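Local structure of plantazolicin methyltransferase BamL (Bacillus amyloliquefaciens subsp. plantarum, 5DLY) at residues Ala16-Trp19 / Glu24-Lys27; Arg31-Glu36 / Glu179-Asp184; Asn112-Met117 / Phe136-Ala141. The protein probably transfers a methyl group from S-adenosylmethionine to the N-terminal amine of the desmethyl precursor of the antibiotic plantazolicin. One frame throughout, in Å; residues are numbered along the deposited sequence.

Contact 1: residues Ala16-Trp19 / Glu24-Lys27; sequences AQTW and EKSK. With SAH (S-adenosyl-L-homocysteine), chain C.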
loop_
_atom_site.group_PDB
_atom_site.type_symbol
_atom_site.label_atom_id
_atom_site.label_comp_id
_atom_site.label_asym_id
_atom_site.label_seq_id
_atom_site.Cartn_x
_atom_site.Cartn_y
_atom_site.Cartn_z
ATOM N N ALA A 16 -12.638 -4.253 -10.547
ATOM C CA ALA A 16 -12.325 -4.149 -9.115
ATOM C C ALA A 16 -12.569 -2.723 -8.613
ATOM O O ALA A 16 -13.062 -2.512 -7.502
ATOM C CB ALA A 16 -10.888 -4.566 -8.849
ATOM N N GLN A 17 -12.227 -1.750 -9.452
ATOM C CA GLN A 17 -12.354 -0.344 -9.100
ATOM C C GLN A 17 -13.816 0.134 -9.021
ATOM O O GLN A 17 -14.099 1.115 -8.334
ATOM C CB GLN A 17 -11.483 0.525 -10.032
ATOM C CG GLN A 17 -11.680 2.036 -9.922
ATOM C CD GLN A 17 -11.375 2.615 -8.555
ATOM O OE1 GLN A 17 -10.728 1.986 -7.704
ATOM N NE2 GLN A 17 -11.855 3.831 -8.327
ATOM N N THR A 18 -14.746 -0.578 -9.668
ATOM C CA THR A 18 -16.171 -0.236 -9.499
ATOM C C THR A 18 -16.622 -0.268 -8.034
ATOM O O THR A 18 -17.540 0.452 -7.648
ATOM C CB THR A 18 -17.130 -1.098 -10.357
ATOM O OG1 THR A 18 -17.086 -2.466 -9.932
ATOM C CG2 THR A 18 -16.790 -0.985 -11.832
ATOM N N TRP A 19 -15.947 -1.070 -7.208
ATOM C CA TRP A 19 -16.272 -1.154 -5.787
ATOM C C TRP A 19 -15.882 0.091 -4.969
ATOM O O TRP A 19 -16.209 0.192 -3.791
ATOM C CB TRP A 19 -15.680 -2.445 -5.195
ATOM C CG TRP A 19 -16.359 -3.653 -5.746
ATOM C CD1 TRP A 19 -16.001 -4.364 -6.853
ATOM C CD2 TRP A 19 -17.553 -4.267 -5.239
ATOM N NE1 TRP A 19 -16.894 -5.401 -7.059
ATOM C CE2 TRP A 19 -17.850 -5.361 -6.079
ATOM C CE3 TRP A 19 -18.387 -4.007 -4.139
ATOM C CZ2 TRP A 19 -18.960 -6.198 -5.861
ATOM C CZ3 TRP A 19 -19.488 -4.831 -3.926
ATOM C CH2 TRP A 19 -19.759 -5.918 -4.783
ATOM N N GLU A 24 -23.495 2.374 -4.129
ATOM C CA GLU A 24 -23.931 1.206 -3.365
ATOM C C GLU A 24 -22.762 0.261 -3.062
ATOM O O GLU A 24 -22.604 -0.199 -1.928
ATOM C CB GLU A 24 -25.092 0.480 -4.074
ATOM C CG GLU A 24 -24.749 -0.266 -5.368
ATOM C CD GLU A 24 -24.262 0.633 -6.503
ATOM O OE1 GLU A 24 -24.806 1.746 -6.687
ATOM O OE2 GLU A 24 -23.332 0.213 -7.224
ATOM N N LYS A 25 -21.938 0.001 -4.076
ATOM C CA LYS A 25 -20.767 -0.868 -3.934
ATOM C C LYS A 25 -19.770 -0.330 -2.911
ATOM O O LYS A 25 -19.188 -1.101 -2.140
ATOM C CB LYS A 25 -20.076 -1.066 -5.283
ATOM C CG LYS A 25 -20.748 -2.072 -6.201
ATOM C CD LYS A 25 -19.896 -2.305 -7.439
ATOM C CE LYS A 25 -20.456 -3.430 -8.291
ATOM N NZ LYS A 25 -19.784 -3.505 -9.616
ATOM N N SER A 26 -19.589 0.990 -2.894
ATOM C CA SER A 26 -18.664 1.635 -1.961
ATOM C C SER A 26 -19.038 1.423 -0.497
ATOM O O SER A 26 -18.166 1.391 0.365
ATOM C CB SER A 26 -18.519 3.124 -2.269
ATOM O OG SER A 26 -17.880 3.302 -3.523
ATOM N N LYS A 27 -20.331 1.269 -0.216
ATOM C CA LYS A 27 -20.768 0.934 1.135
ATOM C C LYS A 27 -20.272 -0.453 1.556
ATOM O O LYS A 27 -19.869 -0.647 2.706
ATOM C CB LYS A 27 -22.298 1.025 1.251
ATOM C CG LYS A 27 -22.826 2.447 1.119
ATOM C CD LYS A 27 -24.346 2.489 1.125
ATOM C CE LYS A 27 -24.843 3.917 0.957
ATOM N NZ LYS A 27 -26.329 4.015 1.016
HETATM N N SAH C . -4.656 2.917 0.961
HETATM C CA SAH C . -6.021 2.566 1.474
HETATM C CB SAH C . -6.815 1.853 0.385
HETATM C CG SAH C . -8.266 2.339 0.369
HETATM S SD SAH C . -9.289 1.365 -0.703
HETATM C C SAH C . -5.901 1.668 2.674
HETATM O O SAH C . -4.820 1.467 3.212
HETATM O OXT SAH C . -6.884 1.097 3.147
HETATM C "C5'" SAH C . -8.624 1.717 -2.305
HETATM C "C4'" SAH C . -8.546 3.207 -2.613
HETATM O "O4'" SAH C . -7.801 3.401 -3.824
HETATM C "C3'" SAH C . -9.918 3.831 -2.862
HETATM O "O3'" SAH C . -10.133 4.932 -1.958
HETATM C "C2'" SAH C . -9.883 4.265 -4.323
HETATM O "O2'" SAH C . -10.628 5.449 -4.623
HETATM C "C1'" SAH C . -8.393 4.484 -4.528
HETATM N N9 SAH C . -7.941 4.472 -5.938
HETATM C C8 SAH C . -8.246 3.555 -6.882
HETATM N N7 SAH C . -7.654 3.863 -8.057
HETATM C C5 SAH C . -6.947 4.989 -7.864
HETATM C C6 SAH C . -6.097 5.841 -8.705
HETATM N N6 SAH C . -5.892 5.499 -9.991
HETATM N N1 SAH C . -5.533 6.936 -8.132
HETATM C C2 SAH C . -5.758 7.250 -6.840
HETATM N N3 SAH C . -6.529 6.510 -6.000
HETATM C C4 SAH C . -7.144 5.392 -6.469
#
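Lys25 lies across one face of the Trp19 indole, a compact example of how the hydrocarbon part of a lysine can pack on a ring while its ammonium keeps a hydrogen-bond partner. CG sits over the six-membered ring, 3.9 Å from its centroid and 19° off the ring normal. Extended beyond CG (chi2 -174°), the chain carries CD over the middle of the indole, and NZ reaches the five-membered ring, 4.6 Å from its centroid, in a cation-pi contact. NZ also donates to OG1 of Thr18 over 2.9 Å. That hydroxyl stands between the backbone N and the carbonyl carbon of its own residue (chi1 65°), which turns it to the lysine and also lets it bond to the carbonyl of Gln15.

This lysine-indole face is the tight part of the contact, with Trp19 buried beneath a lysine that, like Thr18, remains partly exposed. On the Ser26 side the touch is light: CA makes a C-H contact of 3.4 Å to the carbonyl O of Trp19, while OG of Ser26 is hydrogen-bonded to the carbonyl of His22. Gln17 turns to the cofactor product instead, its bent side chain placing OE1 3.0 Å from C8 of the S-adenosyl-L-homocysteine adenine.

The contact lies at the corner where helix 10-21 gives way to helix 23-56. Beyond the lysine, Trp19 is gripped by helix 176-187, where NE1 is hydrogen-bonded to Asp184 and the indole meets the Tyr181 ring at a steep tilt.

Contact 2: residues Arg31-Glu36 / Glu179-Asp184; sequences RYDERE and EAYLKD. With 5D7 (prop-2-en-1-yl 2-[(1S)-1-amino-4-carbamimidamidobutyl]-1,3-thiazole-4-carboxylate), chain B.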
loop_
_atom_site.group_PDB
_atom_site.type_symbol
_atom_site.label_atom_id
_atom_site.label_comp_id
_atom_site.label_asym_id
_atom_site.label_seq_id
_atom_site.Cartn_x
_atom_site.Cartn_y
_atom_site.Cartn_z
ATOM N N ARG A 31 -17.258 -1.062 4.514
ATOM C CA ARG A 31 -17.584 -1.917 5.653
ATOM C C ARG A 31 -16.598 -3.074 5.798
ATOM O O ARG A 31 -16.074 -3.313 6.886
ATOM C CB ARG A 31 -19.012 -2.449 5.523
ATOM C CG ARG A 31 -19.555 -3.082 6.793
ATOM C CD ARG A 31 -20.879 -3.786 6.548
ATOM N NE ARG A 31 -21.972 -2.863 6.250
ATOM C CZ ARG A 31 -22.537 -2.712 5.052
ATOM N NH1 ARG A 31 -22.131 -3.428 4.007
ATOM N NH2 ARG A 31 -23.529 -1.846 4.900
ATOM N N TYR A 32 -16.354 -3.791 4.701
ATOM C CA TYR A 32 -15.403 -4.895 4.727
ATOM C C TYR A 32 -14.006 -4.390 5.118
ATOM O O TYR A 32 -13.361 -4.952 6.015
ATOM C CB TYR A 32 -15.333 -5.645 3.382
ATOM C CG TYR A 32 -14.317 -6.765 3.434
ATOM C CD1 TYR A 32 -12.967 -6.516 3.171
ATOM C CD2 TYR A 32 -14.690 -8.059 3.801
ATOM C CE1 TYR A 32 -12.026 -7.522 3.259
ATOM C CE2 TYR A 32 -13.751 -9.083 3.884
ATOM C CZ TYR A 32 -12.415 -8.805 3.613
ATOM O OH TYR A 32 -11.445 -9.785 3.685
ATOM N N ASP A 33 -13.553 -3.336 4.443
ATOM C CA ASP A 33 -12.177 -2.847 4.615
ATOM C C ASP A 33 -11.915 -2.374 6.035
ATOM O O ASP A 33 -10.861 -2.666 6.607
ATOM C CB ASP A 33 -11.862 -1.725 3.621
ATOM C CG ASP A 33 -11.797 -2.207 2.178
ATOM O OD1 ASP A 33 -11.896 -3.433 1.928
ATOM O OD2 ASP A 33 -11.653 -1.337 1.294
ATOM N N GLU A 34 -12.876 -1.659 6.612
ATOM C CA GLU A 34 -12.741 -1.203 7.992
ATOM C C GLU A 34 -12.695 -2.358 8.988
ATOM O O GLU A 34 -11.910 -2.332 9.935
ATOM C CB GLU A 34 -13.869 -0.231 8.349
ATOM C CG GLU A 34 -13.729 1.120 7.676
ATOM C CD GLU A 34 -12.607 1.948 8.261
ATOM O OE1 GLU A 34 -11.588 2.146 7.562
ATOM O OE2 GLU A 34 -12.740 2.389 9.423
ATOM N N ARG A 35 -13.526 -3.374 8.765
ATOM C CA ARG A 35 -13.611 -4.516 9.675
ATOM C C ARG A 35 -12.400 -5.442 9.581
ATOM O O ARG A 35 -11.908 -5.943 10.594
ATOM C CB ARG A 35 -14.896 -5.312 9.410
ATOM C CG ARG A 35 -15.165 -6.427 10.411
ATOM C CD ARG A 35 -16.372 -7.273 10.023
ATOM N NE ARG A 35 -16.098 -8.167 8.890
ATOM C CZ ARG A 35 -16.762 -8.159 7.734
ATOM N NH1 ARG A 35 -17.778 -7.323 7.526
ATOM N NH2 ARG A 35 -16.423 -9.016 6.779
ATOM N N GLU A 36 -11.921 -5.665 8.361
ATOM C CA GLU A 36 -10.951 -6.726 8.121
ATOM C C GLU A 36 -9.527 -6.247 7.841
ATOM O O GLU A 36 -8.582 -7.023 7.999
ATOM C CB GLU A 36 -11.428 -7.642 6.985
ATOM C CG GLU A 36 -12.783 -8.314 7.212
ATOM C CD GLU A 36 -12.788 -9.409 8.275
ATOM O OE1 GLU A 36 -11.711 -9.844 8.738
ATOM O OE2 GLU A 36 -13.890 -9.849 8.659
ATOM N N GLU A 179 -18.694 -11.326 -0.736
ATOM C CA GLU A 179 -18.118 -12.394 -1.547
ATOM C C GLU A 179 -17.840 -11.925 -2.981
ATOM O O GLU A 179 -16.758 -12.159 -3.510
ATOM C CB GLU A 179 -19.035 -13.628 -1.542
ATOM C CG GLU A 179 -18.557 -14.760 -2.436
ATOM C CD GLU A 179 -19.512 -15.936 -2.442
ATOM O OE1 GLU A 179 -20.603 -15.816 -3.036
ATOM O OE2 GLU A 179 -19.164 -16.986 -1.867
ATOM N N ALA A 180 -18.825 -11.264 -3.591
ATOM C CA ALA A 180 -18.691 -10.698 -4.934
ATOM C C ALA A 180 -17.567 -9.669 -4.999
ATOM O O ALA A 180 -16.757 -9.681 -5.921
ATOM C CB ALA A 180 -20.010 -10.079 -5.380
ATOM N N TYR A 181 -17.534 -8.798 -3.994
ATOM C CA TYR A 181 -16.474 -7.806 -3.825
ATOM C C TYR A 181 -15.094 -8.454 -3.811
ATOM O O TYR A 181 -14.226 -8.096 -4.606
ATOM C CB TYR A 181 -16.737 -7.021 -2.538
ATOM C CG TYR A 181 -15.595 -6.168 -2.047
ATOM C CD1 TYR A 181 -15.086 -5.131 -2.833
ATOM C CD2 TYR A 181 -15.051 -6.378 -0.785
ATOM C CE1 TYR A 181 -14.045 -4.338 -2.374
ATOM C CE2 TYR A 181 -13.996 -5.599 -0.319
ATOM C CZ TYR A 181 -13.508 -4.580 -1.120
ATOM O OH TYR A 181 -12.479 -3.788 -0.665
ATOM N N LEU A 182 -14.904 -9.428 -2.927
ATOM C CA LEU A 182 -13.594 -10.069 -2.790
ATOM C C LEU A 182 -13.168 -10.832 -4.042
ATOM O O LEU A 182 -11.996 -10.789 -4.427
ATOM C CB LEU A 182 -13.548 -10.975 -1.553
ATOM C CG LEU A 182 -13.606 -10.260 -0.197
ATOM C CD1 LEU A 182 -13.574 -11.292 0.921
ATOM C CD2 LEU A 182 -12.491 -9.231 -0.029
ATOM N N LYS A 183 -14.113 -11.525 -4.680
ATOM C CA LYS A 183 -13.811 -12.215 -5.938
ATOM C C LYS A 183 -13.258 -11.230 -6.970
ATOM O O LYS A 183 -12.225 -11.497 -7.596
ATOM C CB LYS A 183 -15.045 -12.929 -6.506
ATOM C CG LYS A 183 -15.411 -14.237 -5.825
ATOM C CD LYS A 183 -16.532 -14.907 -6.607
ATOM C CE LYS A 183 -17.267 -15.944 -5.780
ATOM N NZ LYS A 183 -18.592 -16.246 -6.398
ATOM N N ASP A 184 -13.951 -10.104 -7.154
ATOM C CA ASP A 184 -13.478 -9.058 -8.061
ATOM C C ASP A 184 -12.110 -8.497 -7.647
ATOM O O ASP A 184 -11.248 -8.269 -8.502
ATOM C CB ASP A 184 -14.492 -7.921 -8.172
ATOM C CG ASP A 184 -15.673 -8.258 -9.067
ATOM O OD1 ASP A 184 -15.649 -9.301 -9.769
ATOM O OD2 ASP A 184 -16.617 -7.452 -9.079
HETATM O O9 5D7 B . -6.393 -6.560 2.484
HETATM C C6 5D7 B . -7.437 -7.091 2.134
HETATM O O7 5D7 B . -7.807 -8.396 2.624
HETATM C C8 5D7 B . -6.921 -9.178 3.429
HETATM C C2 5D7 B . -8.382 -6.410 1.218
HETATM N N3 5D7 B . -8.238 -5.104 0.869
HETATM C C4 5D7 B . -9.178 -4.627 0.041
HETATM S S5 5D7 B . -10.318 -5.889 -0.297
HETATM C C1 5D7 B . -9.503 -7.057 0.678
HETATM C CA 5D7 B . -9.355 -3.279 -0.539
HETATM N N 5D7 B . -8.407 -2.388 0.118
HETATM C CB 5D7 B . -9.142 -3.273 -2.060
HETATM C CG 5D7 B . -7.953 -4.092 -2.574
HETATM C CD 5D7 B . -7.426 -3.456 -3.851
HETATM N NE 5D7 B . -6.388 -4.308 -4.416
HETATM C CZ 5D7 B . -6.522 -5.338 -5.254
HETATM N NH2 5D7 B . -5.502 -5.972 -5.639
HETATM N NH1 5D7 B . -7.669 -5.673 -5.690
HETATM C C3 5D7 B . -7.581 -10.504 3.707
HETATM C C5 5D7 B . -7.396 -11.129 4.854
#
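The pocket that receives the thiazole of the plantazolicin analogue 5D7 is walled by Tyr32 and Asp33 of helix 23-56 and by Tyr181 and Leu182 of helix 176-187. The short helical segments run almost perpendicular (82°), with axes 11.8 Å apart, and side chains bridge the gap. OH of Tyr181 donates to OD1 of Asp33 over 2.7 Å, arriving on the syn side of the carboxylate and close to its plane. The same hydroxyl oxygen lies 3.0 Å from the thiazole S5, roughly on the extension of the C1-S5 bond. This placement is consistent with an attractive sulfur-oxygen contact, the O-H being committed to the aspartate.

The two tyrosines form an offset edge-to-face pair, planes at 65°, in which the edge of Tyr181 is turned to the face of Tyr32 and its CE2 comes 3.8 Å from CD1 of Tyr32. Both rings leave their helices with CG opposite the backbone N, which carries them into the space between the segments. CD2 of Leu182 packs 3.6 Å above one face of the Tyr32 ring, and CG of Glu36 lies over the opposite face. Contacts on both faces limit its rotation, while the hydroxyl at its far end is hydrogen-bonded to Thr172. Held in this way, CE1 of Tyr32 comes within 3.6 Å of C1 of the ligand's thiazole.

Such a substrate wall, built from helices added to a Rossmann-like core, is a recurrent feature of class I methyltransferases, in which the variable helical parts shape the acceptor pocket beside the common cofactor site.

Contact 3: residues Asn112-Met117 / Phe136-Ala141; sequences NAENIM and FKNPIA. With SAH (S-adenosyl-L-homocysteine), chain C.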
loop_
_atom_site.group_PDB
_atom_site.type_symbol
_atom_site.label_atom_id
_atom_site.label_comp_id
_atom_site.label_asym_id
_atom_site.label_seq_id
_atom_site.Cartn_x
_atom_site.Cartn_y
_atom_site.Cartn_z
ATOM N N ASN A 112 -6.502 10.993 -10.294
ATOM C CA ASN A 112 -5.809 9.749 -10.602
ATOM C C ASN A 112 -4.349 9.903 -10.149
ATOM O O ASN A 112 -3.712 10.934 -10.416
ATOM C CB ASN A 112 -5.918 9.527 -12.112
ATOM C CG ASN A 112 -5.236 8.264 -12.611
ATOM O OD1 ASN A 112 -4.642 7.478 -11.863
ATOM N ND2 ASN A 112 -5.301 8.084 -13.926
ATOM N N ALA A 113 -3.827 8.899 -9.441
ATOM C CA ALA A 113 -2.430 8.921 -8.993
ATOM C C ALA A 113 -1.452 9.105 -10.150
ATOM O O ALA A 113 -0.344 9.585 -9.939
ATOM C CB ALA A 113 -2.088 7.663 -8.209
ATOM N N GLU A 114 -1.880 8.742 -11.359
ATOM C CA GLU A 114 -1.084 9.002 -12.568
ATOM C C GLU A 114 -0.656 10.461 -12.680
ATOM O O GLU A 114 0.369 10.765 -13.287
ATOM C CB GLU A 114 -1.847 8.610 -13.835
ATOM C CG GLU A 114 -1.995 7.111 -14.048
ATOM C CD GLU A 114 -2.600 6.756 -15.397
ATOM O OE1 GLU A 114 -1.999 7.094 -16.446
ATOM O OE2 GLU A 114 -3.662 6.116 -15.415
ATOM N N ASN A 115 -1.462 11.356 -12.114
ATOM C CA ASN A 115 -1.250 12.795 -12.243
ATOM C C ASN A 115 -0.452 13.426 -11.104
ATOM O O ASN A 115 -0.375 14.649 -11.004
ATOM C CB ASN A 115 -2.605 13.491 -12.381
ATOM C CG ASN A 115 -3.402 12.966 -13.553
ATOM O OD1 ASN A 115 -2.857 12.792 -14.648
ATOM N ND2 ASN A 115 -4.688 12.691 -13.335
ATOM N N ILE A 116 0.158 12.592 -10.263
ATOM C CA ILE A 116 0.800 13.065 -9.034
ATOM C C ILE A 116 1.839 14.192 -9.193
ATOM O O ILE A 116 1.932 15.072 -8.337
ATOM C CB ILE A 116 1.340 11.882 -8.176
ATOM C CG1 ILE A 116 1.757 12.341 -6.767
ATOM C CG2 ILE A 116 2.477 11.154 -8.878
ATOM C CD1 ILE A 116 0.650 13.003 -5.963
ATOM N N MET A 117 2.603 14.181 -10.283
ATOM C CA MET A 117 3.683 15.165 -10.451
ATOM C C MET A 117 3.178 16.586 -10.729
ATOM O O MET A 117 3.957 17.538 -10.698
ATOM C CB MET A 117 4.717 14.701 -11.484
ATOM C CG MET A 117 5.620 13.585 -10.946
ATOM S SD MET A 117 6.969 13.081 -12.036
ATOM C CE MET A 117 8.212 14.323 -11.691
ATOM N N PHE A 136 -5.423 0.076 -10.034
ATOM C CA PHE A 136 -4.956 1.068 -11.003
ATOM C C PHE A 136 -5.074 0.551 -12.428
ATOM O O PHE A 136 -4.653 -0.566 -12.712
ATOM C CB PHE A 136 -3.494 1.444 -10.733
ATOM C CG PHE A 136 -3.230 1.966 -9.343
ATOM C CD1 PHE A 136 -4.231 2.585 -8.600
ATOM C CD2 PHE A 136 -1.958 1.868 -8.797
ATOM C CE1 PHE A 136 -3.973 3.065 -7.319
ATOM C CE2 PHE A 136 -1.688 2.358 -7.524
ATOM C CZ PHE A 136 -2.699 2.952 -6.785
ATOM N N LYS A 137 -5.639 1.361 -13.322
ATOM C CA LYS A 137 -5.667 1.007 -14.741
ATOM C C LYS A 137 -4.262 0.802 -15.326
ATOM O O LYS A 137 -4.012 -0.149 -16.078
ATOM C CB LYS A 137 -6.433 2.069 -15.540
ATOM C CG LYS A 137 -6.520 1.771 -17.035
ATOM C CD LYS A 137 -7.321 2.838 -17.772
ATOM C CE LYS A 137 -7.333 2.582 -19.276
ATOM N NZ LYS A 137 -8.128 3.618 -19.999
ATOM N N ASN A 138 -3.345 1.692 -14.957
ATOM C CA ASN A 138 -1.997 1.714 -15.507
ATOM C C ASN A 138 -0.931 1.623 -14.405
ATOM O O ASN A 138 -0.199 2.586 -14.158
ATOM C CB ASN A 138 -1.826 2.984 -16.344
ATOM C CG ASN A 138 -2.790 3.035 -17.520
ATOM O OD1 ASN A 138 -2.736 2.178 -18.403
ATOM N ND2 ASN A 138 -3.672 4.032 -17.534
ATOM N N PRO A 139 -0.823 0.449 -13.749
ATOM C CA PRO A 139 0.092 0.325 -12.613
ATOM C C PRO A 139 1.569 0.555 -12.938
ATOM O O PRO A 139 2.286 1.135 -12.117
ATOM C CB PRO A 139 -0.154 -1.097 -12.103
ATOM C CG PRO A 139 -0.742 -1.831 -13.254
ATOM C CD PRO A 139 -1.556 -0.810 -13.996
ATOM N N ILE A 140 2.035 0.112 -14.111
ATOM C CA ILE A 140 3.443 0.316 -14.468
ATOM C C ILE A 140 3.750 1.809 -14.677
ATOM O O ILE A 140 4.768 2.309 -14.188
ATOM C CB ILE A 140 3.846 -0.515 -15.713
ATOM C CG1 ILE A 140 3.530 -2.003 -15.490
ATOM C CG2 ILE A 140 5.321 -0.323 -16.035
ATOM C CD1 ILE A 140 3.747 -2.888 -16.706
ATOM N N ALA A 141 2.851 2.517 -15.362
ATOM C CA ALA A 141 2.986 3.962 -15.556
ATOM C C ALA A 141 3.030 4.693 -14.218
ATOM O O ALA A 141 3.847 5.593 -14.020
ATOM C CB ALA A 141 1.850 4.509 -16.412
HETATM N N SAH C . -4.656 2.917 0.961
HETATM C CA SAH C . -6.021 2.566 1.474
HETATM C CB SAH C . -6.815 1.853 0.385
HETATM C CG SAH C . -8.266 2.339 0.369
HETATM S SD SAH C . -9.289 1.365 -0.703
HETATM C C SAH C . -5.901 1.668 2.674
HETATM O O SAH C . -4.820 1.467 3.212
HETATM O OXT SAH C . -6.884 1.097 3.147
HETATM C "C5'" SAH C . -8.624 1.717 -2.305
HETATM C "C4'" SAH C . -8.546 3.207 -2.613
HETATM O "O4'" SAH C . -7.801 3.401 -3.824
HETATM C "C3'" SAH C . -9.918 3.831 -2.862
HETATM O "O3'" SAH C . -10.133 4.932 -1.958
HETATM C "C2'" SAH C . -9.883 4.265 -4.323
HETATM O "O2'" SAH C . -10.628 5.449 -4.623
HETATM C "C1'" SAH C . -8.393 4.484 -4.528
HETATM N N9 SAH C . -7.941 4.472 -5.938
HETATM C C8 SAH C . -8.246 3.555 -6.882
HETATM N N7 SAH C . -7.654 3.863 -8.057
HETATM C C5 SAH C . -6.947 4.989 -7.864
HETATM C C6 SAH C . -6.097 5.841 -8.705
HETATM N N6 SAH C . -5.892 5.499 -9.991
HETATM N N1 SAH C . -5.533 6.936 -8.132
HETATM C C2 SAH C . -5.758 7.250 -6.840
HETATM N N3 SAH C . -6.529 6.510 -6.000
HETATM C C4 SAH C . -7.144 5.392 -6.469
HETATM O O HOH W 1 -4.025 4.134 -13.579
#
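Glu114 and Asn138 meet with their carboxylate and amide planes nearly perpendicular, 81° apart. The oxygen OE2 of Glu114 is approached from both faces of its carboxylate: ND2 of Asn138 comes from one side, and ND2 of Asn112 from the other. Each donor keeps its acceptor close to its own amide plane. The Phe136 ring, too, is set by its edge, which it turns to the adenine of S-adenosyl-L-homocysteine, with CE1 3.6 Å from C5 and placed above the base.

Asn112, Ala113 and Phe136 line the adenine end of the cofactor site of a Rossmann-like class I methyltransferase, the first two from the loop after strand 107-110 and Phe136 from the segment before helix 139-148. Glu114 and Asn138 stand behind them as a second shell, and the principle at work is that a cofactor-reading residue is itself positioned by such a shell. Asn112 reads the base through OD1, which accepts from N6 of the adenine over 3.0 Å, while the backbone N of Ala113 donates to N1 over 2.9 Å. OD1 also receives the backbone N of Glu114 at 3.1 Å from above the carbonyl plane, closing an Asx turn. With CG placed anti to the backbone N, the amide of Asn112 can therefore serve the base and its own turn at once.

Its other end is secured by the carboxylate, since ND2 of Asn112 donates to OE2 of Glu114 over 3.0 Å. ND2 of Asn138 reaches the same oxygen over 3.0 Å in an almost straight bond (177°). Close by, a water molecule completes the bridge, donating to OE2 of Glu114 over 2.7 Å and accepting from the backbone N of Asn138 over 2.9 Å.

How the contacts relate
Read from the N terminus, contact 1 comes first and closes a very short loop, fastening helix 10-21 to the start of helix 23-56. Contact 2 begins further along that second helix and closes a long loop, bringing helix 176-187 back to it after most of the sheet has been built. Contact 3 falls within this long loop and joins the segment after strand 107-110 to the entry of helix 139-148. None of the three cross. Contacts 1 and 2 touch through Trp19 and helix 176-187, whereas contact 3 stands apart, about 19 Å centre to centre from contact 1, and is related to it through the shared S-adenosyl-L-homocysteine.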